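Local structure of fructose-bisphosphatase (Pyrococcus horikoshii, 1VDW) at residues K44-V49 against N91-I96; N52-K57 against F99-A104. The protein probably catalyses the magnesium-dependent hydrolysis of fructose 1,6-bisphosphate to fructose 6-phosphate and phosphate, and probably also acts on inositol monophosphate. One frame throughout, in Å; residues are numbered along the deposited sequence. Where two conformers were deposited one is given.

How the contacts relate
After helix 3-20 and two short strands the chain enters helix 45-60, which both contacts use. Contact 1 takes its first turn with Lys44 just ahead of it, contact 2 a later part. Helix 89-93 then closes the first loop, back onto 44-49. Strand 100-107 follows and closes the second, back onto 52-57. The segments alternate along the chain, so the two closures cross. Contact 1 joins the start of the long helix to a short helix near the second subunit; contact 2 lays the same helix on the large mixed sheet. Their centres are about 14 Å apart, and they touch where Phe92 CD1 lies 3.6 Å from Phe99 CZ.

Contact 1 of 2, residues K44-V49 against N91-I96; sequences KVVDKV and NFINGI
Val46 holds CG2 anti to its backbone N while CG1 sits between N and the carbonyl carbon (chi1 69°), and this splits its two methyls between Phe92 and Ile93. Phe92 carries its ring anti to its own backbone N (chi1 -173°), facing the valine. Val46 CG2 lies over one face of that ring as a CH-pi contact, 3.9 Å from the centroid of Phe92. The methyl is offset toward the rim, and Val46 CG2 is nearest to Phe92 CE2, at 3.6 Å. Val46 CG1 meets the other neighbour and packs on Ile93 CG2 at 3.8 Å. The delta methyl of Ile93 goes to Lys44 instead. The two chains cross at about a right angle, and the methyl presses on the last two methylenes of the lysine: Ile93 CD1 is 3.4 Å from both Lys44 CD and Lys44 CE, tighter than usual for carbons. The lysine chain, extended up to here, turns at this same CD-CE bond, and NZ is hydrogen-bonded to Thr33 OG1 and Ser31 O.

Lys44 is the N-cap of helix 45-60. Lys44 N donates to Asp47 OD2 at 2.9 Å, using the anti lone pair of that oxygen, while Asp47 OD1 bonds to Ser89 OG. On the other side, helix 89-93 ends in a Schellman motif. Gly95, with positive phi, is its C-prime residue; Ile96 N bonds to Asn91 O and Gly95 N to Phe92 O. The contact therefore sets the start of one helix against the end of another. Val46 also packs on the side chain of Leu86, whose backbone carbonyl is probably the group that binds the catalytic magnesium. The turn itself faces the second subunit: Arg123 of that subunit bonds to Gly95 O and its Arg184 to Asn94 O.

Contact 2 of 2, residues N52-K57 against F99-A104; sequences NIIISK and FAVSVA
Ile54 reaches from the helix to two valines of the strand with one atom, its delta methyl. CG1 is anti to the backbone N (chi1 -167°) and the chain stays extended, which carries CD1 out to the sheet. Ile54 CD1 meets Val101 CG1 tip to tip at 3.8 Å. Ile54 CD1 comes closer to Val103 CG2, at 3.6 Å, and the two side chains slide past each other in opposite directions. These contacts belong to one of two conformers modelled for Ile54, so their distances are less certain. All three residues are buried. Ile54 also touches Val83 and Pro85, and Ile13 of helix 3-20 packs beside it.

The contact is small, burying 83 Å², and the backbones stay well separated: Ile54 CA and Val101 CA, the nearest pair, are 9.2 Å apart. The solvent side carries polar residues: exposed Asn52 and partly exposed Ser56 and Lys57. Asn52 O accepts from Ser56 OG at 2.6 Å, in the carbonyl plane. Lys57 forms a salt bridge with Asp12. Ser102 points away from the helix. Helices 3-20 and 45-60 thus pack on one face of the large mixed sheet, as in the alpha-beta layers of the inositol monophosphatase fold.

Contact 1 of 2, residues K44-V49 against N91-I96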
loop_
_atom_site.group_PDB
_atom_site.type_symbol
_atom_site.label_atom_id
_atom_site.label_comp_id
_atom_site.label_asym_id
_atom_site.label_seq_id
_atom_site.Cartn_x
_atom_site.Cartn_y
_atom_site.Cartn_z
ATOM N N LYS A 44 -4.362 -13.821 -15.549
ATOM C CA LYS A 44 -3.013 -14.353 -15.411
ATOM C C LYS A 44 -2.969 -15.650 -14.615
ATOM O O LYS A 44 -3.943 -16.024 -13.963
ATOM C CB LYS A 44 -2.102 -13.302 -14.774
ATOM C CG LYS A 44 -1.907 -12.076 -15.655
ATOM C CD LYS A 44 -1.082 -11.007 -14.965
ATOM C CE LYS A 44 -0.893 -9.799 -15.869
ATOM N NZ LYS A 44 -0.134 -10.136 -17.105
ATOM N N VAL A 45 -1.832 -16.337 -14.677
ATOM C CA VAL A 45 -1.666 -17.604 -13.977
ATOM C C VAL A 45 -2.127 -17.560 -12.523
ATOM O O VAL A 45 -2.942 -18.377 -12.108
ATOM C CB VAL A 45 -0.194 -18.086 -14.021
ATOM C CG1 VAL A 45 -0.001 -19.276 -13.088
ATOM C CG2 VAL A 45 0.182 -18.477 -15.445
ATOM N N VAL A 46 -1.632 -16.599 -11.752
ATOM C CA VAL A 46 -2.013 -16.521 -10.347
ATOM C C VAL A 46 -3.525 -16.364 -10.135
ATOM O O VAL A 46 -4.076 -16.916 -9.182
ATOM C CB VAL A 46 -1.260 -15.377 -9.620
ATOM C CG1 VAL A 46 -1.734 -14.023 -10.118
ATOM C CG2 VAL A 46 -1.452 -15.513 -8.119
ATOM N N ASP A 47 -4.195 -15.629 -11.016
ATOM C CA ASP A 47 -5.642 -15.442 -10.896
ATOM C C ASP A 47 -6.368 -16.771 -11.076
ATOM O O ASP A 47 -7.281 -17.106 -10.322
ATOM C CB ASP A 47 -6.161 -14.471 -11.958
ATOM C CG ASP A 47 -5.491 -13.125 -11.894
ATOM O OD1 ASP A 47 -5.453 -12.538 -10.795
ATOM O OD2 ASP A 47 -5.018 -12.653 -12.948
ATOM N N LYS A 48 -5.951 -17.521 -12.093
ATOM C CA LYS A 48 -6.565 -18.804 -12.400
ATOM C C LYS A 48 -6.311 -19.835 -11.312
ATOM O O LYS A 48 -7.212 -20.596 -10.952
ATOM C CB LYS A 48 -6.048 -19.325 -13.743
ATOM C CG LYS A 48 -6.685 -20.641 -14.182
ATOM C CD LYS A 48 -8.201 -20.532 -14.278
ATOM C CE LYS A 48 -8.630 -19.499 -15.310
ATOM N NZ LYS A 48 -10.113 -19.461 -15.468
ATOM N N VAL A 49 -5.090 -19.873 -10.793
ATOM C CA VAL A 49 -4.775 -20.822 -9.739
ATOM C C VAL A 49 -5.606 -20.490 -8.506
ATOM O O VAL A 49 -6.166 -21.381 -7.869
ATOM C CB VAL A 49 -3.275 -20.793 -9.371
ATOM C CG1 VAL A 49 -3.014 -21.710 -8.185
ATOM C CG2 VAL A 49 -2.438 -21.233 -10.570
ATOM N N ASN A 91 -0.969 -6.018 -7.868
ATOM C CA ASN A 91 0.000 -5.891 -6.792
ATOM C C ASN A 91 0.795 -7.172 -6.624
ATOM O O ASN A 91 2.022 -7.149 -6.551
ATOM C CB ASN A 91 -0.699 -5.559 -5.472
ATOM C CG ASN A 91 -1.274 -4.156 -5.443
ATOM O OD1 ASN A 91 -0.916 -3.297 -6.255
ATOM N ND2 ASN A 91 -2.156 -3.912 -4.484
ATOM N N PHE A 92 0.088 -8.294 -6.561
ATOM C CA PHE A 92 0.737 -9.581 -6.386
ATOM C C PHE A 92 1.818 -9.849 -7.431
ATOM O O PHE A 92 2.945 -10.184 -7.082
ATOM C CB PHE A 92 -0.301 -10.702 -6.448
ATOM C CG PHE A 92 0.254 -12.056 -6.100
ATOM C CD1 PHE A 92 0.095 -12.576 -4.825
ATOM C CD2 PHE A 92 0.958 -12.798 -7.047
ATOM C CE1 PHE A 92 0.625 -13.819 -4.490
ATOM C CE2 PHE A 92 1.495 -14.041 -6.725
ATOM C CZ PHE A 92 1.327 -14.553 -5.445
ATOM N N ILE A 93 1.480 -9.693 -8.705
ATOM C CA ILE A 93 2.455 -9.980 -9.750
ATOM C C ILE A 93 3.591 -8.971 -9.828
ATOM O O ILE A 93 4.596 -9.219 -10.488
ATOM C CB ILE A 93 1.783 -10.131 -11.141
ATOM C CG1 ILE A 93 1.123 -8.826 -11.574
ATOM C CG2 ILE A 93 0.743 -11.248 -11.091
ATOM C CD1 ILE A 93 0.573 -8.863 -12.990
ATOM N N ASN A 94 3.442 -7.841 -9.144
ATOM C CA ASN A 94 4.489 -6.830 -9.138
ATOM C C ASN A 94 5.193 -6.741 -7.794
ATOM O O ASN A 94 5.925 -5.790 -7.532
ATOM C CB ASN A 94 3.909 -5.484 -9.558
ATOM C CG ASN A 94 3.736 -5.391 -11.056
ATOM O OD1 ASN A 94 4.699 -5.143 -11.785
ATOM N ND2 ASN A 94 2.519 -5.626 -11.530
ATOM N N GLY A 95 4.975 -7.746 -6.953
ATOM C CA GLY A 95 5.620 -7.787 -5.651
ATOM C C GLY A 95 5.175 -6.736 -4.654
ATOM O O GLY A 95 5.902 -6.452 -3.700
ATOM N N ILE A 96 3.999 -6.155 -4.866
ATOM C CA ILE A 96 3.464 -5.136 -3.963
ATOM C C ILE A 96 2.670 -5.919 -2.912
ATOM O O ILE A 96 1.696 -6.598 -3.240
ATOM C CB ILE A 96 2.583 -4.158 -4.744
ATOM C CG1 ILE A 96 3.418 -3.501 -5.852
ATOM C CG2 ILE A 96 1.995 -3.117 -3.804
ATOM C CD1 ILE A 96 2.661 -2.520 -6.719
#

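Contact 2 of 2, residues N52-K57 against F99-A104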
loop_
_atom_site.group_PDB
_atom_site.type_symbol
_atom_site.label_atom_id
_atom_site.label_comp_id
_atom_site.label_asym_id
_atom_site.label_seq_id
_atom_site.Cartn_x
_atom_site.Cartn_y
_atom_site.Cartn_z
ATOM N N ASN A 52 -9.145 -21.613 -9.178
ATOM C CA ASN A 52 -9.288 -23.067 -9.143
ATOM C C ASN A 52 -9.439 -23.637 -7.744
ATOM O O ASN A 52 -10.342 -24.433 -7.488
ATOM C CB ASN A 52 -8.091 -23.755 -9.810
ATOM C CG ASN A 52 -8.108 -23.632 -11.318
ATOM O OD1 ASN A 52 -9.140 -23.351 -11.917
ATOM N ND2 ASN A 52 -6.956 -23.861 -11.940
ATOM N N ILE A 53 -8.554 -23.235 -6.842
ATOM C CA ILE A 53 -8.582 -23.752 -5.481
ATOM C C ILE A 53 -9.783 -23.333 -4.641
ATOM O O ILE A 53 -10.334 -24.147 -3.899
ATOM C CB ILE A 53 -7.289 -23.377 -4.715
ATOM C CG1 ILE A 53 -7.127 -21.857 -4.665
ATOM C CG2 ILE A 53 -6.085 -24.020 -5.389
ATOM C CD1 ILE A 53 -5.894 -21.398 -3.909
ATOM N N ILE A 54 -10.206 -22.081 -4.765
ATOM C CA ILE A 54 -11.322 -21.601 -3.962
ATOM C C ILE A 54 -12.709 -21.875 -4.543
ATOM O O ILE A 54 -13.616 -22.279 -3.816
ATOM C CB ILE A 54 -11.172 -20.088 -3.679
ATOM C CG1 ILE A 54 -12.160 -19.663 -2.592
ATOM C CG2 ILE A 54 -11.399 -19.292 -4.953
ATOM C CD1 ILE A 54 -11.914 -18.269 -2.058
ATOM N N ILE A 55 -12.882 -21.666 -5.842
ATOM C CA ILE A 55 -14.183 -21.901 -6.456
ATOM C C ILE A 55 -14.580 -23.369 -6.366
ATOM O O ILE A 55 -15.724 -23.693 -6.044
ATOM C CB ILE A 55 -14.193 -21.461 -7.935
ATOM C CG1 ILE A 55 -13.921 -19.956 -8.026
ATOM C CG2 ILE A 55 -15.532 -21.804 -8.573
ATOM C CD1 ILE A 55 -14.899 -19.100 -7.237
ATOM N N SER A 56 -13.631 -24.258 -6.644
ATOM C CA SER A 56 -13.901 -25.689 -6.585
ATOM C C SER A 56 -14.328 -26.071 -5.172
ATOM O O SER A 56 -15.236 -26.880 -4.981
ATOM C CB SER A 56 -12.652 -26.481 -6.977
ATOM O OG SER A 56 -11.591 -26.242 -6.070
ATOM N N LYS A 57 -13.670 -25.476 -4.186
ATOM C CA LYS A 57 -13.962 -25.738 -2.783
ATOM C C LYS A 57 -15.442 -25.538 -2.467
ATOM O O LYS A 57 -16.098 -26.424 -1.917
ATOM C CB LYS A 57 -13.116 -24.811 -1.904
ATOM C CG LYS A 57 -13.273 -25.023 -0.409
ATOM C CD LYS A 57 -12.632 -26.325 0.047
ATOM C CE LYS A 57 -12.582 -26.404 1.567
ATOM N NZ LYS A 57 -11.929 -27.654 2.049
ATOM N N PHE A 99 -2.560 -7.711 -1.048
ATOM C CA PHE A 99 -3.463 -8.622 -1.747
ATOM C C PHE A 99 -4.149 -9.487 -0.700
ATOM O O PHE A 99 -3.662 -9.607 0.423
ATOM C CB PHE A 99 -2.724 -9.455 -2.808
ATOM C CG PHE A 99 -1.503 -10.157 -2.305
ATOM C CD1 PHE A 99 -1.598 -11.403 -1.690
ATOM C CD2 PHE A 99 -0.246 -9.586 -2.470
ATOM C CE1 PHE A 99 -0.454 -12.067 -1.253
ATOM C CE2 PHE A 99 0.900 -10.247 -2.033
ATOM C CZ PHE A 99 0.794 -11.486 -1.426
ATOM N N ALA A 100 -5.282 -10.080 -1.062
ATOM C CA ALA A 100 -6.041 -10.860 -0.099
ATOM C C ALA A 100 -7.052 -11.776 -0.746
ATOM O O ALA A 100 -7.296 -11.707 -1.948
ATOM C CB ALA A 100 -6.778 -9.908 0.835
ATOM N N VAL A 101 -7.626 -12.641 0.087
ATOM C CA VAL A 101 -8.699 -13.540 -0.317
ATOM C C VAL A 101 -9.918 -12.973 0.413
ATOM O O VAL A 101 -9.841 -12.671 1.608
ATOM C CB VAL A 101 -8.462 -14.976 0.165
ATOM C CG1 VAL A 101 -9.669 -15.844 -0.177
ATOM C CG2 VAL A 101 -7.213 -15.537 -0.483
ATOM N N SER A 102 -11.032 -12.830 -0.297
ATOM C CA SER A 102 -12.255 -12.264 0.279
ATOM C C SER A 102 -13.440 -13.207 0.076
ATOM O O SER A 102 -13.762 -13.559 -1.059
ATOM C CB SER A 102 -12.541 -10.913 -0.392
ATOM O OG SER A 102 -13.769 -10.354 0.039
ATOM N N VAL A 103 -14.086 -13.606 1.170
ATOM C CA VAL A 103 -15.223 -14.523 1.097
ATOM C C VAL A 103 -16.360 -14.097 2.017
ATOM O O VAL A 103 -16.151 -13.881 3.208
ATOM C CB VAL A 103 -14.807 -15.961 1.506
ATOM C CG1 VAL A 103 -16.035 -16.861 1.595
ATOM C CG2 VAL A 103 -13.820 -16.528 0.508
ATOM N N ALA A 104 -17.564 -13.979 1.460
ATOM C CA ALA A 104 -18.749 -13.630 2.240
ATOM C C ALA A 104 -19.762 -14.762 2.055
ATOM O O ALA A 104 -20.041 -15.178 0.928
ATOM C CB ALA A 104 -19.336 -12.313 1.760
#